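Local coordinates for protein BlEst2 (Bacillus licheniformis, PDB 6WPX) that probably hydrolyses ester bonds as a lipase-like esterase, and is seen here in a propeptide form in which the C-terminal domain has autoinhibitory effects, at residues P45-I50 / N76-A81; I83-D88 / A96-K101; N406-V411 / D452-T457. All blocks are in the same frame, centred on the assembly; numbering follows the deposited sequence.

Interactions 1 and 2 belong to the alpha/beta-hydrolase part of the chain and follow one another along it. Interaction 1 pairs the starts of strands 50-53 and 80-83; interaction 2 takes over where strand 80-83 ends and packs the following loop on helix 91-109, with centres 21 Å apart. Interaction 3 lies on the opposite side of the chain's centre, in an antiparallel sheet of the C-terminal region. Its centre is 57 Å from that of interaction 1 and 46 Å from that of interaction 2, with about 28 Å between the nearest atoms of interactions 2 and 3. Asp452 of interaction 3 nevertheless reaches Trp161 of the hydrolase part, a direct link between the two halves.

Interaction 1: residues P45-I50 / N76-A81; sequences PAKPPI and NGYDAA
A parallel beta bridge between Ile50 and Ala80 opens the pairing of strands 50-53 and 80-83 in the central sheet. Ile50 grips the neighbouring strand with both its backbone N and its O: the N donates to Asp79 O at 2.9 Å with an N-H...O angle of 162°, and the O receives Ala81 N at 2.8 Å. Before the bridge the backbones part, and a water fills in, giving a hydrogen to Lys47 O at 2.7 Å and accepting one from Asp79 N at 2.8 Å. The strands are successive and adjacent, joined through helix 69-75 in the beta-alpha-beta crossover familiar from alpha/beta hydrolases. That helix closes in a Schellman motif whose C-prime residue is Gly77, with positive phi, and the ring of the next residue, Tyr78, packs against the 45-50 loop. Lys47 crosses the ring at about a right angle: CB lies over one face, 3.8 Å from the centroid of the Tyr78 ring, while CG reaches CZ. With Lys47 CG beside its own backbone N (chi1 -65°), the chain runs over the ring toward the backbone of Asn76 and Gly77, CD standing 3.5 Å from Gly77 O. The ammonium group bends off to a salt bridge with Asp44. Pro48 O meets the ring edge in plane, 3.2 Å from Tyr78 CD2, and Ile50 CD1 reaches the same CD2 obliquely at 3.7 Å. Phe264 of helix 260-267 also touches both Tyr78 and Ile50, and Asp79 OD1 accepts a hydrogen bond from Val40 N.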
ATOM      1  N   PRO A  45       8.947   1.691 -36.526  1.00 27.13           N
ATOM      2  CA  PRO A  45      10.109   1.625 -35.675  1.00 27.12           C
ATOM      3  C   PRO A  45      10.050   2.647 -34.527  1.00 27.71           C
ATOM      4  O   PRO A  45      10.615   2.372 -33.541  1.00 26.84           O
ATOM      5  CB  PRO A  45      11.290   1.944 -36.592  1.00 30.55           C
ATOM      6  CG  PRO A  45      10.768   1.695 -37.979  1.00 35.13           C
ATOM      7  CD  PRO A  45       9.276   1.935 -37.919  1.00 29.49           C
ATOM      8  N   ALA A  46       9.395   3.799 -34.730  1.00 23.08           N
ATOM      9  CA  ALA A  46       9.280   4.837 -33.693  1.00 21.45           C
ATOM     10  C   ALA A  46       8.374   4.374 -32.543  1.00 23.93           C
ATOM     11  O   ALA A  46       8.373   4.996 -31.473  1.00 22.25           O
ATOM     12  CB  ALA A  46       8.723   6.131 -34.288  1.00 21.73           C
ATOM     13  N   LYS A  47       7.592   3.300 -32.782  1.00 19.28           N
ATOM     14  CA  LYS A  47       6.649   2.737 -31.817  1.00 18.31           C
ATOM     15  C   LYS A  47       7.041   1.326 -31.346  1.00 22.97           C
ATOM     16  O   LYS A  47       6.563   0.340 -31.907  1.00 23.68           O
ATOM     17  CB  LYS A  47       5.219   2.733 -32.385  1.00 17.19           C
ATOM     18  CG  LYS A  47       4.639   4.111 -32.629  1.00 15.44           C
ATOM     19  CD  LYS A  47       3.261   3.992 -33.264  1.00 21.27           C
ATOM     20  CE  LYS A  47       2.658   5.335 -33.544  1.00 25.29           C
ATOM     21  NZ  LYS A  47       3.507   6.109 -34.505  1.00 26.68           N
ATOM     22  N   PRO A  48       7.826   1.185 -30.254  1.00 21.21           N
ATOM     23  CA  PRO A  48       8.163  -0.172 -29.780  1.00 20.88           C
ATOM     24  C   PRO A  48       6.921  -0.918 -29.269  1.00 22.42           C
ATOM     25  O   PRO A  48       5.974  -0.265 -28.812  1.00 19.20           O
ATOM     26  CB  PRO A  48       9.159   0.086 -28.632  1.00 22.28           C
ATOM     27  CG  PRO A  48       9.706   1.470 -28.911  1.00 26.32           C
ATOM     28  CD  PRO A  48       8.506   2.218 -29.442  1.00 21.78           C
ATOM     29  N   PRO A  49       6.879  -2.270 -29.334  1.00 18.32           N
ATOM     30  CA  PRO A  49       5.723  -2.975 -28.771  1.00 18.38           C
ATOM     31  C   PRO A  49       5.651  -2.754 -27.249  1.00 21.15           C
ATOM     32  O   PRO A  49       6.666  -2.508 -26.590  1.00 18.73           O
ATOM     33  CB  PRO A  49       6.018  -4.450 -29.082  1.00 21.33           C
ATOM     34  CG  PRO A  49       7.095  -4.401 -30.190  1.00 25.80           C
ATOM     35  CD  PRO A  49       7.901  -3.214 -29.846  1.00 20.07           C
ATOM     36  N   ILE A  50       4.444  -2.819 -26.695  1.00 18.55           N
ATOM     37  CA  ILE A  50       4.278  -2.628 -25.248  1.00 16.50           C
ATOM     38  C   ILE A  50       3.991  -3.945 -24.587  1.00 20.05           C
ATOM     39  O   ILE A  50       3.085  -4.653 -25.010  1.00 19.70           O
ATOM     40  CB  ILE A  50       3.162  -1.605 -24.914  1.00 16.53           C
ATOM     41  CG1 ILE A  50       3.366  -0.253 -25.610  1.00 15.90           C
ATOM     42  CG2 ILE A  50       3.006  -1.452 -23.405  1.00 12.66           C
ATOM     43  CD1 ILE A  50       2.039   0.500 -25.806  1.00 14.08           C
ATOM     44  N   ASN A  76      -3.847   2.923 -31.738  1.00 17.53           N
ATOM     45  CA  ASN A  76      -2.841   3.970 -31.757  1.00 16.34           C
ATOM     46  C   ASN A  76      -1.546   3.507 -32.415  1.00 20.21           C
ATOM     47  O   ASN A  76      -0.538   4.206 -32.346  1.00 18.77           O
ATOM     48  CB  ASN A  76      -2.627   4.546 -30.367  1.00 12.56           C
ATOM     49  CG  ASN A  76      -3.761   5.476 -29.939  1.00 21.80           C
ATOM     50  OD1 ASN A  76      -3.935   6.545 -30.499  1.00 25.81           O
ATOM     51  ND2 ASN A  76      -4.605   5.058 -28.995  1.00 12.64           N
ATOM     52  N   GLY A  77      -1.590   2.337 -33.060  1.00 18.54           N
ATOM     53  CA  GLY A  77      -0.488   1.789 -33.849  1.00 18.26           C
ATOM     54  C   GLY A  77       0.582   1.049 -33.078  1.00 21.90           C
ATOM     55  O   GLY A  77       1.689   0.859 -33.591  1.00 19.19           O
ATOM     56  N   TYR A  78       0.245   0.601 -31.857  1.00 18.47           N
ATOM     57  CA  TYR A  78       1.171  -0.133 -31.026  1.00 17.98           C
ATOM     58  C   TYR A  78       0.863  -1.603 -30.974  1.00 22.88           C
ATOM     59  O   TYR A  78      -0.262  -2.006 -30.671  1.00 23.11           O
ATOM     60  CB  TYR A  78       1.219   0.414 -29.584  1.00 17.24           C
ATOM     61  CG  TYR A  78       2.045   1.669 -29.449  1.00 16.32           C
ATOM     62  CD1 TYR A  78       1.507   2.912 -29.750  1.00 16.75           C
ATOM     63  CD2 TYR A  78       3.386   1.605 -29.090  1.00 17.46           C
ATOM     64  CE1 TYR A  78       2.276   4.070 -29.673  1.00 19.99           C
ATOM     65  CE2 TYR A  78       4.168   2.759 -29.009  1.00 18.63           C
ATOM     66  CZ  TYR A  78       3.606   3.989 -29.301  1.00 24.61           C
ATOM     67  OH  TYR A  78       4.365   5.132 -29.262  1.00 25.36           O
ATOM     68  N   ASP A  79       1.879  -2.407 -31.222  1.00 20.46           N
ATOM     69  CA  ASP A  79       1.776  -3.844 -30.989  1.00 20.33           C
ATOM     70  C   ASP A  79       1.931  -4.003 -29.487  1.00 24.46           C
ATOM     71  O   ASP A  79       2.434  -3.089 -28.810  1.00 21.14           O
ATOM     72  CB  ASP A  79       2.836  -4.629 -31.745  1.00 21.43           C
ATOM     73  CG  ASP A  79       2.421  -4.860 -33.175  1.00 23.64           C
ATOM     74  OD1 ASP A  79       1.296  -5.404 -33.398  1.00 20.74           O
ATOM     75  OD2 ASP A  79       3.201  -4.500 -34.068  1.00 21.56           O
ATOM     76  N   ALA A  80       1.422  -5.124 -28.946  1.00 22.62           N
ATOM     77  CA  ALA A  80       1.433  -5.303 -27.505  1.00 21.40           C
ATOM     78  C   ALA A  80       1.467  -6.751 -27.142  1.00 25.35           C
ATOM     79  O   ALA A  80       1.120  -7.598 -27.962  1.00 26.05           O
ATOM     80  CB  ALA A  80       0.194  -4.636 -26.886  1.00 21.36           C
ATOM     81  N   ALA A  81       1.896  -7.043 -25.911  1.00 21.27           N
ATOM     82  CA  ALA A  81       1.932  -8.396 -25.348  1.00 21.76           C
ATOM     83  C   ALA A  81       1.502  -8.281 -23.887  1.00 22.70           C
ATOM     84  O   ALA A  81       1.602  -7.212 -23.298  1.00 18.99           O
ATOM     85  CB  ALA A  81       3.327  -9.009 -25.475  1.00 22.66           C
TER
HETATM   86  O   HOH W   1       4.400  -1.303 -31.503  1.00 22.22           O

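Interaction 2: residues I83-D88 / A96-K101; sequences IDLHPD and AMLAAK
Leu85 and Leu98 mark the closest backbone approach, 7.0 Å between CA atoms, where the loop leaving strand 80-83 runs past helix 91-109. Side chains do most of the bridging across that spacing. Met97 reaches out of the helix with CG anti to its N (chi1 174°), stays extended through chi2, then bends at chi3 (-76°), which carries the methyl onto His86. CE comes 3.3 Å from His86 NE2, and the sulfur sits obliquely to the imidazole, with Met97 SD 4.7 Å from the centroid of the His86 ring. The thioether also slides past Leu85, which points the opposite way, with Leu85 CD2 3.9 Å from Met97 SD. With an alanine here, the His86 ring is likely to lose its sulfur and methyl contact and become freer to turn, and a gap to open beside Leu85. Leu85 CD2 also lies 3.9 Å from Leu98 CB, so this methyl is shared between two helix residues. One turn further along, the Ile83 side chain crosses that of Lys101 at about a right angle, its CD1 3.5 Å from Lys101 CB, tighter than usual for two carbons; the same methyl stands 4.0 Å from Leu98 CD1. Asp84 turns its carboxylate away, to Ser60 OG and Asn30 N, and Leu85 N is hydrogen-bonded to His54 NE2. Helix 91-109 makes the crossover from strand 80-83 to strand 113-118: Leu98 packs on Ser125 and Ala128 of helix 121-131, while Ile83 rests on Val53 of strand 50-53 and Trp34 of strand 34-36.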
ATOM      1  N   ILE A  83       1.357 -10.434 -20.091  1.00 22.33           N
ATOM      2  CA  ILE A  83       1.967 -11.541 -19.371  1.00 21.89           C
ATOM      3  C   ILE A  83       1.300 -11.809 -18.021  1.00 24.86           C
ATOM      4  O   ILE A  83       0.824 -10.885 -17.354  1.00 21.60           O
ATOM      5  CB  ILE A  83       3.502 -11.269 -19.230  1.00 24.92           C
ATOM      6  CG1 ILE A  83       4.257 -12.513 -18.665  1.00 26.37           C
ATOM      7  CG2 ILE A  83       3.782  -9.974 -18.400  1.00 24.04           C
ATOM      8  CD1 ILE A  83       5.737 -12.511 -18.818  1.00 26.59           C
ATOM      9  N   ASP A  84       1.285 -13.086 -17.624  1.00 22.22           N
ATOM     10  CA  ASP A  84       0.838 -13.499 -16.315  1.00 22.92           C
ATOM     11  C   ASP A  84       2.123 -13.797 -15.553  1.00 27.52           C
ATOM     12  O   ASP A  84       2.927 -14.616 -16.000  1.00 26.81           O
ATOM     13  CB  ASP A  84       0.012 -14.799 -16.365  1.00 26.60           C
ATOM     14  CG  ASP A  84      -1.374 -14.661 -16.947  1.00 34.57           C
ATOM     15  OD1 ASP A  84      -1.800 -13.527 -17.187  1.00 30.18           O
ATOM     16  OD2 ASP A  84      -2.042 -15.700 -17.142  1.00 38.18           O
ATOM     17  N   LEU A  85       2.329 -13.117 -14.434  1.00 23.90           N
ATOM     18  CA  LEU A  85       3.433 -13.396 -13.520  1.00 23.34           C
ATOM     19  C   LEU A  85       2.765 -14.012 -12.326  1.00 26.92           C
ATOM     20  O   LEU A  85       1.559 -14.288 -12.399  1.00 25.67           O
ATOM     21  CB  LEU A  85       4.195 -12.112 -13.133  1.00 22.11           C
ATOM     22  CG  LEU A  85       4.879 -11.332 -14.282  1.00 24.43           C
ATOM     23  CD1 LEU A  85       5.636 -10.136 -13.733  1.00 20.92           C
ATOM     24  CD2 LEU A  85       5.842 -12.244 -15.094  1.00 29.53           C
ATOM     25  N   HIS A  86       3.509 -14.256 -11.233  1.00 24.23           N
ATOM     26  CA  HIS A  86       2.889 -14.797 -10.038  1.00 23.68           C
ATOM     27  C   HIS A  86       2.045 -13.722  -9.361  1.00 26.04           C
ATOM     28  O   HIS A  86       2.520 -12.608  -9.121  1.00 25.87           O
ATOM     29  CB  HIS A  86       3.915 -15.345  -9.047  1.00 24.73           C
ATOM     30  CG  HIS A  86       4.690 -16.524  -9.549  1.00 29.68           C
ATOM     31  ND1 HIS A  86       4.129 -17.785  -9.590  1.00 32.48           N
ATOM     32  CD2 HIS A  86       5.983 -16.610  -9.943  1.00 32.33           C
ATOM     33  CE1 HIS A  86       5.069 -18.578 -10.077  1.00 33.28           C
ATOM     34  NE2 HIS A  86       6.200 -17.917 -10.304  1.00 33.36           N
ATOM     35  N   PRO A  87       0.786 -14.044  -9.026  1.00 23.16           N
ATOM     36  CA  PRO A  87      -0.050 -13.061  -8.319  1.00 22.70           C
ATOM     37  C   PRO A  87       0.376 -12.876  -6.848  1.00 25.47           C
ATOM     38  O   PRO A  87       0.135 -11.837  -6.244  1.00 24.19           O
ATOM     39  CB  PRO A  87      -1.449 -13.701  -8.378  1.00 24.59           C
ATOM     40  CG  PRO A  87      -1.201 -15.162  -8.434  1.00 30.09           C
ATOM     41  CD  PRO A  87       0.057 -15.311  -9.263  1.00 26.37           C
ATOM     42  N   ASP A  88       1.060 -13.898  -6.297  1.00 25.14           N
ATOM     43  CA  ASP A  88       1.406 -14.086  -4.887  1.00 23.43           C
ATOM     44  C   ASP A  88       2.909 -14.267  -4.579  1.00 26.69           C
ATOM     45  O   ASP A  88       3.251 -14.684  -3.465  1.00 26.75           O
ATOM     46  CB  ASP A  88       0.615 -15.312  -4.389  1.00 24.54           C
ATOM     47  CG  ASP A  88       0.971 -16.637  -5.071  1.00 36.65           C
ATOM     48  OD1 ASP A  88       1.599 -16.605  -6.167  1.00 34.67           O
ATOM     49  OD2 ASP A  88       0.611 -17.703  -4.520  1.00 45.46           O
ATOM     50  N   ALA A  96      12.662 -12.656 -12.072  1.00 28.33           N
ATOM     51  CA  ALA A  96      13.335 -13.740 -12.811  1.00 30.09           C
ATOM     52  C   ALA A  96      12.446 -14.273 -13.952  1.00 31.86           C
ATOM     53  O   ALA A  96      12.927 -14.421 -15.068  1.00 31.44           O
ATOM     54  CB  ALA A  96      13.741 -14.866 -11.869  1.00 32.12           C
ATOM     55  N   MET A  97      11.168 -14.485 -13.681  1.00 29.38           N
ATOM     56  CA  MET A  97      10.203 -14.967 -14.684  1.00 30.21           C
ATOM     57  C   MET A  97      10.004 -13.908 -15.781  1.00 31.60           C
ATOM     58  O   MET A  97      10.086 -14.257 -16.942  1.00 30.41           O
ATOM     59  CB  MET A  97       8.861 -15.280 -14.033  1.00 32.54           C
ATOM     60  CG  MET A  97       7.793 -15.638 -15.001  1.00 35.21           C
ATOM     61  SD  MET A  97       6.250 -16.006 -14.240  1.00 38.18           S
ATOM     62  CE  MET A  97       6.581 -17.635 -13.593  1.00 36.23           C
ATOM     63  N   LEU A  98       9.736 -12.660 -15.403  1.00 27.87           N
ATOM     64  CA  LEU A  98       9.537 -11.604 -16.398  1.00 26.11           C
ATOM     65  C   LEU A  98      10.764 -11.483 -17.295  1.00 29.56           C
ATOM     66  O   LEU A  98      10.606 -11.442 -18.509  1.00 29.06           O
ATOM     67  CB  LEU A  98       9.194 -10.272 -15.717  1.00 24.22           C
ATOM     68  CG  LEU A  98       8.921  -9.049 -16.624  1.00 27.18           C
ATOM     69  CD1 LEU A  98       7.760  -9.304 -17.630  1.00 26.22           C
ATOM     70  CD2 LEU A  98       8.598  -7.843 -15.769  1.00 25.04           C
ATOM     71  N   ALA A  99      11.981 -11.500 -16.709  1.00 27.55           N
ATOM     72  CA  ALA A  99      13.233 -11.423 -17.467  1.00 29.27           C
ATOM     73  C   ALA A  99      13.359 -12.563 -18.478  1.00 35.23           C
ATOM     74  O   ALA A  99      13.747 -12.318 -19.625  1.00 35.94           O
ATOM     75  CB  ALA A  99      14.417 -11.434 -16.524  1.00 30.87           C
ATOM     76  N   ALA A 100      13.010 -13.803 -18.057  1.00 33.51           N
ATOM     77  CA  ALA A 100      13.059 -14.994 -18.911  1.00 34.61           C
ATOM     78  C   ALA A 100      12.077 -14.864 -20.083  1.00 37.89           C
ATOM     79  O   ALA A 100      12.461 -15.127 -21.224  1.00 38.24           O
ATOM     80  CB  ALA A 100      12.753 -16.239 -18.094  1.00 36.44           C
ATOM     81  N   LYS A 101      10.843 -14.377 -19.820  1.00 32.18           N
ATOM     82  CA  LYS A 101       9.831 -14.225 -20.871  1.00 30.27           C
ATOM     83  C   LYS A 101      10.093 -13.039 -21.758  1.00 33.42           C
ATOM     84  O   LYS A 101       9.748 -13.101 -22.931  1.00 33.91           O
ATOM     85  CB  LYS A 101       8.393 -14.208 -20.308  1.00 31.01           C
ATOM     86  CG  LYS A 101       8.039 -15.383 -19.365  1.00 26.96           C
ATOM     87  CD  LYS A 101       8.149 -16.765 -20.031  1.00 33.71           C
ATOM     88  CE  LYS A 101       7.913 -17.894 -19.050  1.00 27.54           C
ATOM     89  NZ  LYS A 101       7.908 -19.190 -19.760  1.00 39.75           N
TER

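Interaction 3: residues N406-V411 / D452-T457; sequences NVKASV and DLSGKT
Asp452 faces Ser410 as an antiparallel hydrogen-bonded pair: Asp452 N donates to Ser410 O at 2.9 Å, lying in the plane of that carbonyl, and Ser410 N returns a bond of 3.0 Å to Asp452 O. Beside them Ser410 OG rests on Asp452 CB at 3.5 Å. The buried carboxylate is held by three residues distant in sequence, OD1 by a salt bridge to Arg293 and a hydrogen bond with Thr466 OG1, OD2 by a hydrogen bond from Trp161 NE1 that joins the C-terminal sheet to the hydrolase part of the chain. Leu453, next along, forms a non-hydrogen-bonded pair with Ala409. Its CG stands beside its own N (chi1 -63°), and the branch CD2 leans across to Ala409 CB at 3.6 Å. The short strands 407-411 and 452-456 run with their N-to-C directions 163° apart, as neighbours inside an antiparallel sheet in which 420-431 lies beyond 407-417, and 462-473 beyond 445-456. Ala409 and Leu453 lie on the face covered by helix 432-438 through Ile432, with Ile393 and Val397 of helix 389-397 also on Leu453; Asp452, Ser410, Ser454 and Lys408 occupy the other. Ser454 pairs with Lys408 by two bonds, Lys408 N to Ser454 O at 2.9 Å and Ser454 N to Lys408 O at 3.1 Å. Gly455 passes close to Val407, where a beta carbon would crowd Asn406 O and Val407 CA. Lys456 runs alongside Asn406, both pointing the same way, with Lys456 CD 4.1 Å from Asn406 ND2.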
ATOM      1  N   ASN A 406       1.140  12.945  30.759  1.00 46.30           N
ATOM      2  CA  ASN A 406       1.018  11.544  31.244  1.00 44.57           C
ATOM      3  C   ASN A 406       1.084  10.574  30.055  1.00 46.45           C
ATOM      4  O   ASN A 406       0.267   9.649  30.023  1.00 44.38           O
ATOM      5  CB  ASN A 406      -0.261  11.349  32.060  1.00 44.12           C
ATOM      6  CG  ASN A 406      -0.587  12.463  33.041  1.00 66.99           C
ATOM      7  OD1 ASN A 406       0.251  13.288  33.380  1.00 61.67           O
ATOM      8  ND2 ASN A 406      -1.825  12.513  33.495  1.00 54.57           N
ATOM      9  N   VAL A 407       2.073  10.729  29.177  1.00 42.49           N
ATOM     10  CA  VAL A 407       2.148   9.904  27.940  1.00 41.57           C
ATOM     11  C   VAL A 407       2.699   8.508  28.206  1.00 45.14           C
ATOM     12  O   VAL A 407       3.826   8.392  28.652  1.00 48.15           O
ATOM     13  CB  VAL A 407       2.955  10.564  26.804  1.00 45.82           C
ATOM     14  CG1 VAL A 407       3.057   9.629  25.608  1.00 43.97           C
ATOM     15  CG2 VAL A 407       2.426  11.922  26.392  1.00 46.06           C
ATOM     16  N   LYS A 408       1.944   7.490  27.805  1.00 36.55           N
ATOM     17  CA  LYS A 408       2.346   6.092  27.940  1.00 35.24           C
ATOM     18  C   LYS A 408       2.428   5.460  26.541  1.00 36.91           C
ATOM     19  O   LYS A 408       1.736   5.917  25.618  1.00 35.22           O
ATOM     20  CB  LYS A 408       1.359   5.310  28.821  1.00 38.06           C
ATOM     21  CG  LYS A 408       1.394   5.706  30.298  1.00 54.05           C
ATOM     22  CD  LYS A 408       2.499   4.988  31.082  1.00 65.39           C
ATOM     23  CE  LYS A 408       2.600   5.486  32.503  1.00 77.90           C
ATOM     24  NZ  LYS A 408       3.814   4.965  33.181  1.00 88.48           N
ATOM     25  N   ALA A 409       3.293   4.434  26.385  1.00 30.95           N
ATOM     26  CA  ALA A 409       3.505   3.712  25.138  1.00 28.97           C
ATOM     27  C   ALA A 409       3.704   2.238  25.407  1.00 33.06           C
ATOM     28  O   ALA A 409       4.628   1.866  26.124  1.00 34.45           O
ATOM     29  CB  ALA A 409       4.711   4.264  24.412  1.00 30.58           C
ATOM     30  N   SER A 410       2.839   1.395  24.840  1.00 28.73           N
ATOM     31  CA  SER A 410       2.950  -0.064  24.966  1.00 27.68           C
ATOM     32  C   SER A 410       3.348  -0.604  23.587  1.00 31.06           C
ATOM     33  O   SER A 410       2.824  -0.147  22.565  1.00 30.63           O
ATOM     34  CB  SER A 410       1.654  -0.678  25.483  1.00 28.86           C
ATOM     35  OG  SER A 410       0.593  -0.455  24.571  1.00 40.24           O
ATOM     36  N   VAL A 411       4.339  -1.481  23.542  1.00 27.42           N
ATOM     37  CA  VAL A 411       4.876  -2.022  22.300  1.00 27.27           C
ATOM     38  C   VAL A 411       4.467  -3.478  22.037  1.00 31.35           C
ATOM     39  O   VAL A 411       4.600  -4.320  22.923  1.00 32.24           O
ATOM     40  CB  VAL A 411       6.417  -1.839  22.281  1.00 32.09           C
ATOM     41  CG1 VAL A 411       7.048  -2.494  21.053  1.00 31.49           C
ATOM     42  CG2 VAL A 411       6.780  -0.362  22.342  1.00 32.22           C
ATOM     43  N   ASP A 452       1.372   1.667  20.873  1.00 19.83           N
ATOM     44  CA  ASP A 452       0.104   2.256  21.302  1.00 19.39           C
ATOM     45  C   ASP A 452       0.357   3.357  22.310  1.00 25.65           C
ATOM     46  O   ASP A 452       0.885   3.100  23.399  1.00 24.17           O
ATOM     47  CB  ASP A 452      -0.868   1.194  21.858  1.00 20.06           C
ATOM     48  CG  ASP A 452      -1.749   0.675  20.730  1.00 25.43           C
ATOM     49  OD1 ASP A 452      -2.700   1.404  20.332  1.00 23.09           O
ATOM     50  OD2 ASP A 452      -1.453  -0.424  20.198  1.00 26.93           O
ATOM     51  N   LEU A 453       0.005   4.583  21.921  1.00 23.38           N
ATOM     52  CA  LEU A 453       0.146   5.789  22.715  1.00 24.25           C
ATOM     53  C   LEU A 453      -1.157   6.180  23.354  1.00 26.63           C
ATOM     54  O   LEU A 453      -2.201   6.164  22.708  1.00 22.53           O
ATOM     55  CB  LEU A 453       0.629   6.961  21.845  1.00 25.79           C
ATOM     56  CG  LEU A 453       1.998   6.862  21.180  1.00 32.32           C
ATOM     57  CD1 LEU A 453       2.288   8.129  20.415  1.00 34.01           C
ATOM     58  CD2 LEU A 453       3.117   6.684  22.214  1.00 35.23           C
ATOM     59  N   SER A 454      -1.077   6.602  24.619  1.00 25.74           N
ATOM     60  CA  SER A 454      -2.188   7.103  25.413  1.00 26.32           C
ATOM     61  C   SER A 454      -1.670   8.244  26.298  1.00 31.80           C
ATOM     62  O   SER A 454      -0.470   8.348  26.543  1.00 31.67           O
ATOM     63  CB  SER A 454      -2.770   5.997  26.292  1.00 26.13           C
ATOM     64  OG  SER A 454      -1.778   5.479  27.163  1.00 38.15           O
ATOM     65  N   GLY A 455      -2.598   9.050  26.788  1.00 29.31           N
ATOM     66  CA  GLY A 455      -2.328  10.168  27.676  1.00 30.50           C
ATOM     67  C   GLY A 455      -3.414  11.214  27.597  1.00 35.50           C
ATOM     68  O   GLY A 455      -4.539  10.933  27.186  1.00 34.66           O
ATOM     69  N   LYS A 456      -3.069  12.439  27.972  1.00 34.91           N
ATOM     70  CA  LYS A 456      -3.982  13.567  27.988  1.00 35.28           C
ATOM     71  C   LYS A 456      -3.450  14.665  27.102  1.00 38.23           C
ATOM     72  O   LYS A 456      -2.232  14.813  26.997  1.00 38.06           O
ATOM     73  CB  LYS A 456      -4.089  14.100  29.421  1.00 39.01           C
ATOM     74  CG  LYS A 456      -5.286  13.593  30.209  1.00 48.85           C
ATOM     75  CD  LYS A 456      -5.174  13.987  31.700  1.00 58.59           C
ATOM     76  CE  LYS A 456      -4.982  15.470  31.939  1.00 66.44           C
ATOM     77  NZ  LYS A 456      -4.818  15.809  33.375  1.00 72.13           N
ATOM     78  N   THR A 457      -4.357  15.461  26.502  1.00 34.90           N
ATOM     79  CA  THR A 457      -3.984  16.631  25.690  1.00 37.05           C
ATOM     80  C   THR A 457      -3.807  17.850  26.626  1.00 45.91           C
ATOM     81  O   THR A 457      -4.034  17.722  27.837  1.00 46.39           O
ATOM     82  CB  THR A 457      -5.030  16.896  24.573  1.00 47.22           C
ATOM     83  OG1 THR A 457      -6.229  17.415  25.152  1.00 51.06           O
ATOM     84  CG2 THR A 457      -5.346  15.647  23.745  1.00 41.34           C
TER